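Local coordinates for amphoterin-induced protein 1 (Mus musculus, PDB 2XOT) that promotes the growth and fasciculation of neurites and may mediate homophilic and heterophilic cell-cell adhesion as a dimeric leucine-rich repeat and immunoglobulin-domain membrane protein, at residues B[67-72]-B[88-93]; B[141-146]-B[166-171]. All coordinates share one frame; numbering follows the deposited sequence.

Both contacts join strands of consecutive leucine-rich repeats in the one long sheet of the extracellular LRR domain: contact 1 pairs LRR 2 with LRR 3, and contact 2 pairs LRR 5 with LRR 6. Strand 116-118 alone stands between them in the parallel order of the sheet. The centres of the two contacts lie 18 Å apart, and their nearest atoms are about 7 Å apart without touching. The second subunit packs on both: on Y92 in contact 1, and far more broadly on contact 2, where six residues are within its reach. This fits the role of the LRR region in homodimerization.

Contact 1: residues B[67-72]-B[88-93]; sequences HSLLLS and PNLRYL
The carbonyl oxygen of H67, in LRR 2, is gripped by two successive backbone amides of the next leucine-rich repeat, LRR 3. Y92 N lies 2.9 Å from H67 O, almost in line with the carbonyl bond, whereas R91 N reaches H67 O at the same length from well off that line. One strand step on, L69 N donates to Y92 O at 3.1 Å, and the parallel pairing sets S68 beside Y92 and L69 beside L93.

At the edge of the pair, the R91 guanidinium lies flat over one face of the H67 imidazole, with centres 3.7 Å apart and planes inclined by 16°. Extended from CG to NE, the arginine runs alongside the histidine and brings R91 NH2 within 3.4 Å of H67 CE1. On the face bearing S68 and Y92, L70 CD1 approaches the tyrosine ring at CD2. The other face is the leucine core of the solenoid: L93 CD1 rests 3.8 Å from L69 CG, the two side chains running side by side, and L90 CD1 packs against L69 CB at the same distance. The same L90 methyl also touches the H67 carbonyl group.

Strand 43-45 pairs with the far side of 68-70, and L70 packs on its L43 and D45. On the other side of strand 92-94, strand 116-118 continues the sheet, with V116 and L118 touching Y92, which also packs on L43 of the second subunit.

Contact 2: residues B[141-146]-B[166-171]; sequences LYLSQN and MLLDLS
Y142 has CG anti to its own carbonyl carbon (chi1 -70°), and its ring leans toward the neighbouring strand, where L167, whose CG is anti to the backbone N (chi1 -171°), raises a methyl over the ring. L167 CD2 stands 3.8 Å from the Y142 ring centroid, close to the ring normal, in a CH-pi contact; L167 CD1 lies 3.4 Å from Y142 OH. D169 comes in obliquely beside the same ring. D169 OD1 accepts from S171 N at 3.1 Å from above the carboxylate plane, an Asx turn, and from S171 OG at 2.6 Å through the syn lone pair. These two bonds fix one carboxylate oxygen, while the other, OD2, turns to S20 OG of the second subunit.

These are adjacent parallel strands of the leucine-rich repeat solenoid, with L141, L143, L168 and L170 directed into its hydrophobic core. L141 CD2 meets L168 CD1 at 3.8 Å. The backbones are tied by L141 N to L167 O, 2.8 Å, and by D169 N to L141 O; L143 N then binds D169 O, and past the strands Q145 N reaches S171 O. N173 ND2 binds L143 O. On the tyrosine face, N21 OD1 of the second subunit hydrogen-bonds Y142 OH.

Contact 1: residues B[67-72]-B[88-93]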
ATOM      1  N   HIS B  67      -4.026  -0.783 -10.670  1.00 23.90           N
ATOM      2  CA  HIS B  67      -4.309  -0.639  -9.228  1.00 23.33           C
ATOM      3  C   HIS B  67      -4.512   0.796  -8.743  1.00 22.43           C
ATOM      4  O   HIS B  67      -5.222   1.044  -7.761  1.00 21.33           O
ATOM      5  CB  HIS B  67      -3.203  -1.308  -8.441  1.00 24.15           C
ATOM      6  CG  HIS B  67      -3.166  -2.786  -8.639  1.00 26.59           C
ATOM      7  ND1 HIS B  67      -2.094  -3.563  -8.261  1.00 27.69           N
ATOM      8  CD2 HIS B  67      -4.075  -3.632  -9.190  1.00 29.55           C
ATOM      9  CE1 HIS B  67      -2.343  -4.828  -8.569  1.00 31.68           C
ATOM     10  NE2 HIS B  67      -3.539  -4.897  -9.134  1.00 30.61           N
ATOM     11  N   SER B  68      -3.889   1.743  -9.444  1.00 21.94           N
ATOM     12  CA  SER B  68      -4.046   3.165  -9.152  1.00 21.81           C
ATOM     13  C   SER B  68      -4.448   3.991 -10.363  1.00 21.35           C
ATOM     14  O   SER B  68      -3.830   3.893 -11.413  1.00 20.55           O
ATOM     15  CB  SER B  68      -2.727   3.693  -8.616  1.00 21.99           C
ATOM     16  OG  SER B  68      -2.420   2.984  -7.406  1.00 24.45           O
ATOM     17  N   LEU B  69      -5.452   4.837 -10.169  1.00 21.60           N
ATOM     18  CA  LEU B  69      -5.980   5.688 -11.218  1.00 21.95           C
ATOM     19  C   LEU B  69      -6.045   7.089 -10.628  1.00 21.83           C
ATOM     20  O   LEU B  69      -6.823   7.348  -9.711  1.00 21.91           O
ATOM     21  CB  LEU B  69      -7.352   5.191 -11.640  1.00 21.97           C
ATOM     22  CG  LEU B  69      -8.095   6.061 -12.652  1.00 20.98           C
ATOM     23  CD1 LEU B  69      -7.209   6.415 -13.842  1.00 20.86           C
ATOM     24  CD2 LEU B  69      -9.341   5.319 -13.095  1.00 23.22           C
ATOM     25  N   LEU B  70      -5.172   7.960 -11.116  1.00 21.71           N
ATOM     26  CA  LEU B  70      -5.007   9.283 -10.575  1.00 22.43           C
ATOM     27  C   LEU B  70      -5.620  10.260 -11.565  1.00 22.41           C
ATOM     28  O   LEU B  70      -5.064  10.442 -12.648  1.00 22.74           O
ATOM     29  CB  LEU B  70      -3.515   9.596 -10.401  1.00 22.32           C
ATOM     30  CG  LEU B  70      -2.784   9.037  -9.174  1.00 24.59           C
ATOM     31  CD1 LEU B  70      -3.344   7.750  -8.661  1.00 26.39           C
ATOM     32  CD2 LEU B  70      -1.256   8.924  -9.451  1.00 23.84           C
ATOM     33  N   LEU B  71      -6.730  10.888 -11.168  1.00 22.00           N
ATOM     34  CA  LEU B  71      -7.480  11.822 -12.019  1.00 22.45           C
ATOM     35  C   LEU B  71      -7.690  13.196 -11.384  1.00 21.89           C
ATOM     36  O   LEU B  71      -8.559  13.954 -11.814  1.00 22.11           O
ATOM     37  CB  LEU B  71      -8.831  11.199 -12.363  1.00 22.62           C
ATOM     38  CG  LEU B  71      -8.743  10.037 -13.359  1.00 24.59           C
ATOM     39  CD1 LEU B  71      -9.926   9.119 -13.192  1.00 25.97           C
ATOM     40  CD2 LEU B  71      -8.634  10.546 -14.837  1.00 25.80           C
ATOM     41  N   SER B  72      -6.922  13.518 -10.351  1.00 21.88           N
ATOM     42  CA  SER B  72      -7.098  14.791  -9.645  1.00 22.50           C
ATOM     43  C   SER B  72      -6.749  15.973 -10.528  1.00 22.89           C
ATOM     44  O   SER B  72      -6.043  15.820 -11.514  1.00 22.99           O
ATOM     45  CB  SER B  72      -6.248  14.838  -8.371  1.00 22.96           C
ATOM     46  OG  SER B  72      -4.872  14.975  -8.673  1.00 22.96           O
ATOM     47  N   PRO B  88     -11.498  -3.490 -12.875  1.00 26.19           N
ATOM     48  CA  PRO B  88     -12.107  -4.220 -11.760  1.00 26.16           C
ATOM     49  C   PRO B  88     -11.240  -4.395 -10.526  1.00 25.97           C
ATOM     50  O   PRO B  88     -11.772  -4.591  -9.424  1.00 26.61           O
ATOM     51  CB  PRO B  88     -12.400  -5.592 -12.363  1.00 26.57           C
ATOM     52  CG  PRO B  88     -11.453  -5.720 -13.517  1.00 26.51           C
ATOM     53  CD  PRO B  88     -11.327  -4.343 -14.065  1.00 26.51           C
ATOM     54  N   ASN B  89      -9.925  -4.349 -10.714  1.00 25.14           N
ATOM     55  CA  ASN B  89      -8.967  -4.608  -9.636  1.00 24.44           C
ATOM     56  C   ASN B  89      -8.322  -3.338  -9.050  1.00 23.43           C
ATOM     57  O   ASN B  89      -7.320  -3.401  -8.331  1.00 22.86           O
ATOM     58  CB  ASN B  89      -7.897  -5.519 -10.186  1.00 24.53           C
ATOM     59  CG  ASN B  89      -8.463  -6.816 -10.676  1.00 26.51           C
ATOM     60  OD1 ASN B  89      -8.165  -7.260 -11.788  1.00 29.65           O
ATOM     61  ND2 ASN B  89      -9.295  -7.433  -9.855  1.00 25.50           N
ATOM     62  N   LEU B  90      -8.900  -2.200  -9.397  1.00 22.80           N
ATOM     63  CA  LEU B  90      -8.464  -0.913  -8.896  1.00 22.66           C
ATOM     64  C   LEU B  90      -8.526  -0.891  -7.364  1.00 22.83           C
ATOM     65  O   LEU B  90      -9.561  -1.246  -6.777  1.00 21.76           O
ATOM     66  CB  LEU B  90      -9.367   0.178  -9.473  1.00 22.42           C
ATOM     67  CG  LEU B  90      -8.784   1.573  -9.616  1.00 22.44           C
ATOM     68  CD1 LEU B  90      -7.594   1.573 -10.611  1.00 20.86           C
ATOM     69  CD2 LEU B  90      -9.870   2.557 -10.012  1.00 21.89           C
ATOM     70  N   ARG B  91      -7.420  -0.469  -6.742  1.00 22.84           N
ATOM     71  CA  ARG B  91      -7.313  -0.303  -5.273  1.00 23.38           C
ATOM     72  C   ARG B  91      -7.348   1.153  -4.797  1.00 22.02           C
ATOM     73  O   ARG B  91      -7.801   1.425  -3.707  1.00 21.08           O
ATOM     74  CB  ARG B  91      -6.002  -0.900  -4.783  1.00 23.59           C
ATOM     75  CG  ARG B  91      -5.896  -2.368  -5.006  1.00 27.42           C
ATOM     76  CD  ARG B  91      -4.486  -2.856  -4.790  1.00 29.55           C
ATOM     77  NE  ARG B  91      -4.411  -4.250  -5.210  1.00 35.52           N
ATOM     78  CZ  ARG B  91      -3.304  -4.978  -5.224  1.00 36.79           C
ATOM     79  NH1 ARG B  91      -2.146  -4.469  -4.806  1.00 38.28           N
ATOM     80  NH2 ARG B  91      -3.369  -6.238  -5.650  1.00 38.78           N
ATOM     81  N   TYR B  92      -6.856   2.081  -5.606  1.00 21.85           N
ATOM     82  CA  TYR B  92      -6.673   3.478  -5.198  1.00 21.25           C
ATOM     83  C   TYR B  92      -7.195   4.372  -6.333  1.00 20.66           C
ATOM     84  O   TYR B  92      -6.749   4.230  -7.475  1.00 19.81           O
ATOM     85  CB  TYR B  92      -5.174   3.764  -4.965  1.00 22.11           C
ATOM     86  CG  TYR B  92      -4.818   5.109  -4.300  1.00 21.67           C
ATOM     87  CD1 TYR B  92      -4.500   5.172  -2.952  1.00 22.94           C
ATOM     88  CD2 TYR B  92      -4.759   6.297  -5.032  1.00 24.73           C
ATOM     89  CE1 TYR B  92      -4.146   6.380  -2.343  1.00 21.36           C
ATOM     90  CE2 TYR B  92      -4.423   7.521  -4.423  1.00 23.60           C
ATOM     91  CZ  TYR B  92      -4.120   7.545  -3.081  1.00 22.58           C
ATOM     92  OH  TYR B  92      -3.778   8.738  -2.477  1.00 24.19           O
ATOM     93  N   LEU B  93      -8.133   5.262  -6.018  1.00 19.63           N
ATOM     94  CA  LEU B  93      -8.763   6.141  -7.026  1.00 19.78           C
ATOM     95  C   LEU B  93      -8.765   7.574  -6.514  1.00 19.20           C
ATOM     96  O   LEU B  93      -9.396   7.865  -5.512  1.00 19.69           O
ATOM     97  CB  LEU B  93     -10.203   5.683  -7.343  1.00 19.36           C
ATOM     98  CG  LEU B  93     -11.066   6.541  -8.299  1.00 19.96           C
ATOM     99  CD1 LEU B  93     -10.430   6.703  -9.696  1.00 17.47           C
ATOM    100  CD2 LEU B  93     -12.479   5.928  -8.448  1.00 18.72           C
TER

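Contact 2: residues B[141-146]-B[166-171]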
ATOM      1  N   LEU B 141     -12.323   7.003   2.889  1.00 19.30           N
ATOM      2  CA  LEU B 141     -13.093   7.869   1.997  1.00 18.81           C
ATOM      3  C   LEU B 141     -12.922   9.342   2.377  1.00 18.34           C
ATOM      4  O   LEU B 141     -13.391   9.787   3.437  1.00 17.72           O
ATOM      5  CB  LEU B 141     -14.568   7.483   2.051  1.00 18.50           C
ATOM      6  CG  LEU B 141     -15.607   8.277   1.263  1.00 19.63           C
ATOM      7  CD1 LEU B 141     -15.291   8.298  -0.263  1.00 17.17           C
ATOM      8  CD2 LEU B 141     -17.022   7.691   1.572  1.00 19.22           C
ATOM      9  N   TYR B 142     -12.290  10.100   1.479  1.00 17.62           N
ATOM     10  CA  TYR B 142     -11.962  11.510   1.728  1.00 17.73           C
ATOM     11  C   TYR B 142     -12.939  12.402   0.956  1.00 18.42           C
ATOM     12  O   TYR B 142     -12.959  12.385  -0.260  1.00 17.97           O
ATOM     13  CB  TYR B 142     -10.544  11.818   1.281  1.00 17.42           C
ATOM     14  CG  TYR B 142      -9.411  11.209   2.117  1.00 17.50           C
ATOM     15  CD1 TYR B 142      -8.711  11.981   3.037  1.00 17.66           C
ATOM     16  CD2 TYR B 142      -9.012   9.895   1.947  1.00 18.44           C
ATOM     17  CE1 TYR B 142      -7.662  11.453   3.775  1.00 17.66           C
ATOM     18  CE2 TYR B 142      -7.945   9.350   2.687  1.00 17.03           C
ATOM     19  CZ  TYR B 142      -7.304  10.130   3.612  1.00 17.80           C
ATOM     20  OH  TYR B 142      -6.251   9.633   4.345  1.00 18.36           O
ATOM     21  N   LEU B 143     -13.727  13.173   1.695  1.00 19.64           N
ATOM     22  CA  LEU B 143     -14.802  14.001   1.174  1.00 20.47           C
ATOM     23  C   LEU B 143     -14.700  15.436   1.679  1.00 20.73           C
ATOM     24  O   LEU B 143     -15.669  16.204   1.606  1.00 21.08           O
ATOM     25  CB  LEU B 143     -16.147  13.383   1.586  1.00 20.05           C
ATOM     26  CG  LEU B 143     -16.656  12.254   0.676  1.00 21.09           C
ATOM     27  CD1 LEU B 143     -17.697  11.372   1.402  1.00 21.07           C
ATOM     28  CD2 LEU B 143     -17.244  12.859  -0.633  1.00 20.11           C
ATOM     29  N   SER B 144     -13.529  15.815   2.171  1.00 21.18           N
ATOM     30  CA  SER B 144     -13.328  17.172   2.690  1.00 22.59           C
ATOM     31  C   SER B 144     -13.398  18.193   1.560  1.00 23.33           C
ATOM     32  O   SER B 144     -13.272  17.840   0.399  1.00 22.89           O
ATOM     33  CB  SER B 144     -11.987  17.284   3.404  1.00 22.83           C
ATOM     34  OG  SER B 144     -10.940  17.158   2.465  1.00 25.48           O
ATOM     35  N   GLN B 145     -13.598  19.454   1.922  1.00 24.61           N
ATOM     36  CA  GLN B 145     -13.765  20.567   0.976  1.00 25.39           C
ATOM     37  C   GLN B 145     -14.809  20.265  -0.076  1.00 25.55           C
ATOM     38  O   GLN B 145     -14.541  20.371  -1.274  1.00 25.86           O
ATOM     39  CB  GLN B 145     -12.446  20.971   0.307  1.00 26.10           C
ATOM     40  CG  GLN B 145     -11.159  20.485   0.997  1.00 30.62           C
ATOM     41  CD  GLN B 145     -10.653  21.433   2.004  1.00 34.62           C
ATOM     42  OE1 GLN B 145     -10.949  22.616   1.930  1.00 40.14           O
ATOM     43  NE2 GLN B 145      -9.867  20.935   2.966  1.00 35.41           N
ATOM     44  N   ASN B 146     -15.999  19.874   0.374  1.00 25.69           N
ATOM     45  CA  ASN B 146     -17.193  19.860  -0.472  1.00 25.78           C
ATOM     46  C   ASN B 146     -18.264  20.779   0.154  1.00 25.83           C
ATOM     47  O   ASN B 146     -17.929  21.603   0.983  1.00 26.00           O
ATOM     48  CB  ASN B 146     -17.672  18.425  -0.662  1.00 25.75           C
ATOM     49  CG  ASN B 146     -16.799  17.654  -1.626  1.00 26.08           C
ATOM     50  OD1 ASN B 146     -15.939  16.853  -1.226  1.00 21.58           O
ATOM     51  ND2 ASN B 146     -17.019  17.885  -2.908  1.00 19.70           N
ATOM     52  N   MET B 166     -12.719   2.764   7.780  1.00 24.99           N
ATOM     53  CA  MET B 166     -12.027   3.137   9.000  1.00 25.48           C
ATOM     54  C   MET B 166     -11.546   4.605   8.981  1.00 24.18           C
ATOM     55  O   MET B 166     -11.009   5.083   9.982  1.00 22.86           O
ATOM     56  CB  MET B 166     -10.800   2.283   9.093  1.00 25.73           C
ATOM     57  CG  MET B 166      -9.729   2.806   8.101  1.00 28.33           C
ATOM     58  SD  MET B 166      -8.226   2.047   8.395  1.00 33.68           S
ATOM     59  CE  MET B 166      -7.488   3.140   9.604  1.00 32.60           C
ATOM     60  N   LEU B 167     -11.679   5.282   7.832  1.00 22.81           N
ATOM     61  CA  LEU B 167     -11.392   6.717   7.712  1.00 22.19           C
ATOM     62  C   LEU B 167     -12.446   7.352   6.817  1.00 21.29           C
ATOM     63  O   LEU B 167     -12.605   6.956   5.658  1.00 21.81           O
ATOM     64  CB  LEU B 167      -9.999   6.967   7.134  1.00 21.71           C
ATOM     65  CG  LEU B 167      -9.436   8.410   7.131  1.00 22.36           C
ATOM     66  CD1 LEU B 167      -7.916   8.350   7.025  1.00 22.24           C
ATOM     67  CD2 LEU B 167     -10.007   9.356   6.031  1.00 20.84           C
ATOM     68  N   LEU B 168     -13.189   8.293   7.380  1.00 20.30           N
ATOM     69  CA  LEU B 168     -14.198   9.060   6.680  1.00 19.87           C
ATOM     70  C   LEU B 168     -13.952  10.539   7.006  1.00 19.15           C
ATOM     71  O   LEU B 168     -14.233  11.009   8.115  1.00 19.05           O
ATOM     72  CB  LEU B 168     -15.586   8.625   7.133  1.00 19.76           C
ATOM     73  CG  LEU B 168     -16.766   9.407   6.564  1.00 21.27           C
ATOM     74  CD1 LEU B 168     -16.765   9.338   5.034  1.00 21.54           C
ATOM     75  CD2 LEU B 168     -18.076   8.906   7.120  1.00 20.41           C
ATOM     76  N   ASP B 169     -13.412  11.267   6.036  1.00 18.75           N
ATOM     77  CA  ASP B 169     -13.038  12.670   6.227  1.00 17.79           C
ATOM     78  C   ASP B 169     -14.139  13.563   5.676  1.00 18.63           C
ATOM     79  O   ASP B 169     -14.334  13.655   4.464  1.00 18.32           O
ATOM     80  CB  ASP B 169     -11.708  12.945   5.536  1.00 17.17           C
ATOM     81  CG  ASP B 169     -11.190  14.334   5.791  1.00 15.83           C
ATOM     82  OD1 ASP B 169     -11.789  15.086   6.594  1.00 16.60           O
ATOM     83  OD2 ASP B 169     -10.179  14.675   5.160  1.00 15.34           O
ATOM     84  N   LEU B 170     -14.882  14.178   6.586  1.00 18.75           N
ATOM     85  CA  LEU B 170     -15.949  15.104   6.244  1.00 19.73           C
ATOM     86  C   LEU B 170     -15.597  16.518   6.720  1.00 20.02           C
ATOM     87  O   LEU B 170     -16.473  17.361   6.910  1.00 21.64           O
ATOM     88  CB  LEU B 170     -17.278  14.615   6.838  1.00 19.94           C
ATOM     89  CG  LEU B 170     -17.916  13.426   6.073  1.00 19.43           C
ATOM     90  CD1 LEU B 170     -18.933  12.632   6.917  1.00 22.15           C
ATOM     91  CD2 LEU B 170     -18.603  13.937   4.827  1.00 19.19           C
ATOM     92  N   SER B 171     -14.309  16.788   6.872  1.00 19.85           N
ATOM     93  CA  SER B 171     -13.873  18.105   7.335  1.00 19.87           C
ATOM     94  C   SER B 171     -14.110  19.145   6.246  1.00 20.97           C
ATOM     95  O   SER B 171     -14.185  18.821   5.072  1.00 20.15           O
ATOM     96  CB  SER B 171     -12.391  18.078   7.763  1.00 20.06           C
ATOM     97  OG  SER B 171     -11.521  17.709   6.705  1.00 18.35           O
TER